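Local coordinates for protein lipase, class 3 (Penicillium roqueforti FM164, PDB 6L7N) that probably hydrolyses the ester bonds of lipids such as triacylglycerols, as a fungal class 3 lipase of the alpha/beta-hydrolase fold, at residues A[27-36]-A[51-59]. Residues are numbered along the deposited sequence; the frame is centred on the assembly and turned at random.
Sequences DYTAQVGAKI and ATVFYDFSN
Strand 52-57 of the central sheet is met along its outer edge by the loop that follows helix 25-28. K35 and T52 form a single beta bridge. V53 pairs with the type II turn Q31-A34: its O accepts from G33 N (2.8 Å), and its N donates to A34 O at 166°. I36 N donates to A51 O (3.1 Å), and a water links I36 O with A51 O. Beside these bonds, CG1 of I36 lies 3.9 Å from CG2 of V53, the two side chains crossing at about a right angle. In this alpha/beta-hydrolase sheet the other edge of the strand pairs with strand 66-72, with a classic bulge at F54 and Y55 opposite I69. Further along, D56 points at the loop, and its OD2 sits 2.6 Å from A30 O; the acid probably holds a proton there. With CG set between the backbone N and the carbonyl carbon (chi1 62°), the Y28 ring reaches S58 and N59. S58 OG meets the ring edge, 3.3 Å from CE1. Y28 OH is 3.0 Å from N59 ND2, the ring and amide planes nearly perpendicular. Were Y28 an alanine, a gap would probably open beside S58, and N59 ND2 would lose the nearby hydroxyl. The OD1 of that amide is bound by R83.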
loop_
_atom_site.group_PDB
_atom_site.type_symbol
_atom_site.label_atom_id
_atom_site.label_comp_id
_atom_site.label_asym_id
_atom_site.label_seq_id
_atom_site.Cartn_x
_atom_site.Cartn_y
_atom_site.Cartn_z
ATOM N N ASP A 27 -13.302 -11.414 0.637
ATOM C CA ASP A 27 -13.426 -10.238 -0.216
ATOM C C ASP A 27 -12.717 -10.425 -1.554
ATOM O O ASP A 27 -13.254 -10.032 -2.594
ATOM C CB ASP A 27 -12.879 -8.995 0.494
ATOM C CG ASP A 27 -13.793 -8.505 1.611
ATOM O OD1 ASP A 27 -15.030 -8.434 1.413
ATOM O OD2 ASP A 27 -13.266 -8.204 2.694
ATOM N N TYR A 28 -11.538 -11.037 -1.568
ATOM C CA TYR A 28 -10.844 -11.165 -2.840
ATOM C C TYR A 28 -11.252 -12.406 -3.624
ATOM O O TYR A 28 -10.764 -12.605 -4.740
ATOM C CB TYR A 28 -9.317 -11.105 -2.645
ATOM C CG TYR A 28 -8.644 -12.168 -1.799
ATOM C CD1 TYR A 28 -8.482 -13.463 -2.269
ATOM C CD2 TYR A 28 -8.099 -11.847 -0.559
ATOM C CE1 TYR A 28 -7.827 -14.428 -1.504
ATOM C CE2 TYR A 28 -7.441 -12.809 0.218
ATOM C CZ TYR A 28 -7.312 -14.094 -0.262
ATOM O OH TYR A 28 -6.654 -15.050 0.486
ATOM N N THR A 29 -12.168 -13.219 -3.101
ATOM C CA THR A 29 -12.836 -14.235 -3.901
ATOM C C THR A 29 -14.316 -13.939 -4.058
ATOM O O THR A 29 -15.077 -14.825 -4.463
ATOM C CB THR A 29 -12.667 -15.625 -3.287
ATOM O OG1 THR A 29 -13.445 -15.701 -2.086
ATOM C CG2 THR A 29 -11.201 -15.914 -2.985
ATOM N N ALA A 30 -14.744 -12.731 -3.718
ATOM C CA ALA A 30 -16.154 -12.391 -3.781
ATOM C C ALA A 30 -16.645 -12.374 -5.228
ATOM O O ALA A 30 -15.878 -12.194 -6.187
ATOM C CB ALA A 30 -16.408 -11.036 -3.118
ATOM N N GLN A 31 -17.948 -12.586 -5.377
ATOM C CA GLN A 31 -18.583 -12.484 -6.679
ATOM C C GLN A 31 -18.807 -11.023 -7.040
ATOM O O GLN A 31 -19.006 -10.173 -6.169
ATOM C CB GLN A 31 -19.909 -13.250 -6.696
ATOM C CG GLN A 31 -19.712 -14.746 -6.842
ATOM C CD GLN A 31 -18.970 -15.105 -8.120
ATOM O OE1 GLN A 31 -19.246 -14.556 -9.187
ATOM N NE2 GLN A 31 -18.005 -16.009 -8.012
ATOM N N VAL A 32 -18.751 -10.739 -8.347
ATOM C CA VAL A 32 -18.985 -9.392 -8.849
ATOM C C VAL A 32 -20.248 -8.831 -8.224
ATOM O O VAL A 32 -21.307 -9.468 -8.243
ATOM C CB VAL A 32 -19.070 -9.398 -10.388
ATOM C CG1 VAL A 32 -19.785 -8.153 -10.885
ATOM C CG2 VAL A 32 -17.688 -9.479 -10.994
ATOM N N GLY A 33 -20.136 -7.643 -7.641
ATOM C CA GLY A 33 -21.268 -6.959 -7.058
ATOM C C GLY A 33 -21.457 -7.190 -5.574
ATOM O O GLY A 33 -22.218 -6.456 -4.946
ATOM N N ALA A 34 -20.782 -8.183 -4.995
ATOM C CA ALA A 34 -20.873 -8.392 -3.557
ATOM C C ALA A 34 -20.295 -7.202 -2.798
ATOM O O ALA A 34 -19.409 -6.496 -3.285
ATOM C CB ALA A 34 -20.137 -9.667 -3.154
ATOM N N LYS A 35 -20.802 -6.989 -1.585
ATOM C CA LYS A 35 -20.320 -5.911 -0.731
ATOM C C LYS A 35 -19.027 -6.317 -0.029
ATOM O O LYS A 35 -18.897 -7.448 0.440
ATOM C CB LYS A 35 -21.378 -5.557 0.312
ATOM C CG LYS A 35 -22.750 -5.266 -0.294
ATOM C CD LYS A 35 -23.888 -5.612 0.670
ATOM C CE LYS A 35 -25.237 -5.241 0.056
ATOM N NZ LYS A 35 -26.299 -5.017 1.081
ATOM N N ILE A 36 -18.070 -5.383 0.042
ATOM C CA ILE A 36 -16.891 -5.594 0.878
ATOM C C ILE A 36 -17.317 -5.704 2.337
ATOM O O ILE A 36 -18.115 -4.898 2.834
ATOM C CB ILE A 36 -15.889 -4.438 0.713
ATOM C CG1 ILE A 36 -15.158 -4.488 -0.636
ATOM C CG2 ILE A 36 -14.894 -4.421 1.866
ATOM C CD1 ILE A 36 -14.404 -3.200 -0.929
ATOM N N ALA A 51 -19.441 0.173 -0.480
ATOM C CA ALA A 51 -18.599 -0.208 -1.610
ATOM C C ALA A 51 -18.736 -1.690 -1.959
ATOM O O ALA A 51 -18.826 -2.546 -1.074
ATOM C CB ALA A 51 -17.145 0.133 -1.273
ATOM N N THR A 52 -18.750 -1.985 -3.267
ATOM C CA THR A 52 -18.935 -3.329 -3.806
ATOM C C THR A 52 -17.765 -3.733 -4.702
ATOM O O THR A 52 -17.099 -2.888 -5.308
ATOM C CB THR A 52 -20.226 -3.426 -4.625
ATOM O OG1 THR A 52 -20.138 -2.556 -5.757
ATOM C CG2 THR A 52 -21.409 -3.006 -3.787
ATOM N N VAL A 53 -17.538 -5.038 -4.808
ATOM C CA VAL A 53 -16.408 -5.545 -5.580
ATOM C C VAL A 53 -16.744 -5.545 -7.067
ATOM O O VAL A 53 -17.729 -6.170 -7.488
ATOM C CB VAL A 53 -16.020 -6.958 -5.117
ATOM C CG1 VAL A 53 -14.994 -7.553 -6.079
ATOM C CG2 VAL A 53 -15.474 -6.907 -3.712
ATOM N N PHE A 54 -15.896 -4.877 -7.878
ATOM C CA PHE A 54 -16.009 -5.002 -9.327
ATOM C C PHE A 54 -15.265 -6.194 -9.877
ATOM O O PHE A 54 -15.772 -6.899 -10.763
ATOM C CB PHE A 54 -15.471 -3.759 -9.997
ATOM C CG PHE A 54 -16.500 -2.768 -10.247
ATOM C CD1 PHE A 54 -17.224 -2.787 -11.400
ATOM C CD2 PHE A 54 -16.779 -1.809 -9.344
ATOM C CE1 PHE A 54 -18.225 -1.833 -11.629
ATOM C CE2 PHE A 54 -17.788 -0.850 -9.586
ATOM C CZ PHE A 54 -18.513 -0.895 -10.715
ATOM N N TYR A 55 -14.042 -6.377 -9.402
ATOM C CA TYR A 55 -13.211 -7.477 -9.845
ATOM C C TYR A 55 -12.370 -7.895 -8.661
ATOM O O TYR A 55 -12.149 -7.108 -7.748
ATOM C CB TYR A 55 -12.288 -7.083 -11.008
ATOM C CG TYR A 55 -12.997 -6.634 -12.268
ATOM C CD1 TYR A 55 -13.570 -7.561 -13.131
ATOM C CD2 TYR A 55 -13.079 -5.290 -12.601
ATOM C CE1 TYR A 55 -14.203 -7.166 -14.284
ATOM C CE2 TYR A 55 -13.728 -4.880 -13.758
ATOM C CZ TYR A 55 -14.281 -5.823 -14.597
ATOM O OH TYR A 55 -14.928 -5.437 -15.754
ATOM N N ASP A 56 -11.904 -9.138 -8.672
ATOM C CA ASP A 56 -10.938 -9.527 -7.657
ATOM C C ASP A 56 -10.024 -10.610 -8.200
ATOM O O ASP A 56 -10.265 -11.206 -9.256
ATOM C CB ASP A 56 -11.601 -9.988 -6.355
ATOM C CG ASP A 56 -12.752 -10.921 -6.579
ATOM O OD1 ASP A 56 -12.681 -11.779 -7.497
ATOM O OD2 ASP A 56 -13.737 -10.784 -5.810
ATOM N N PHE A 57 -8.957 -10.850 -7.446
ATOM C CA PHE A 57 -7.941 -11.807 -7.844
ATOM C C PHE A 57 -7.360 -12.437 -6.586
ATOM O O PHE A 57 -7.063 -11.738 -5.615
ATOM C CB PHE A 57 -6.864 -11.139 -8.710
ATOM C CG PHE A 57 -6.378 -9.802 -8.194
ATOM C CD1 PHE A 57 -7.093 -8.639 -8.441
ATOM C CD2 PHE A 57 -5.182 -9.712 -7.504
ATOM C CE1 PHE A 57 -6.640 -7.415 -7.980
ATOM C CE2 PHE A 57 -4.718 -8.491 -7.044
ATOM C CZ PHE A 57 -5.452 -7.340 -7.283
ATOM N N SER A 58 -7.237 -13.760 -6.591
ATOM C CA SER A 58 -6.972 -14.513 -5.375
ATOM C C SER A 58 -5.534 -15.002 -5.349
ATOM O O SER A 58 -4.914 -15.213 -6.395
ATOM C CB SER A 58 -7.915 -15.720 -5.258
ATOM O OG SER A 58 -7.640 -16.476 -4.092
ATOM N N ASN A 59 -5.012 -15.190 -4.141
ATOM C CA ASN A 59 -3.777 -15.948 -4.046
ATOM C C ASN A 59 -4.084 -17.419 -4.309
ATOM O O ASN A 59 -5.237 -17.868 -4.269
ATOM C CB ASN A 59 -3.074 -15.730 -2.692
ATOM C CG ASN A 59 -3.926 -16.127 -1.472
ATOM O OD1 ASN A 59 -3.440 -16.088 -0.333
ATOM N ND2 ASN A 59 -5.178 -16.497 -1.698
HETATM O O HOH W 1 -19.499 -2.689 1.826
#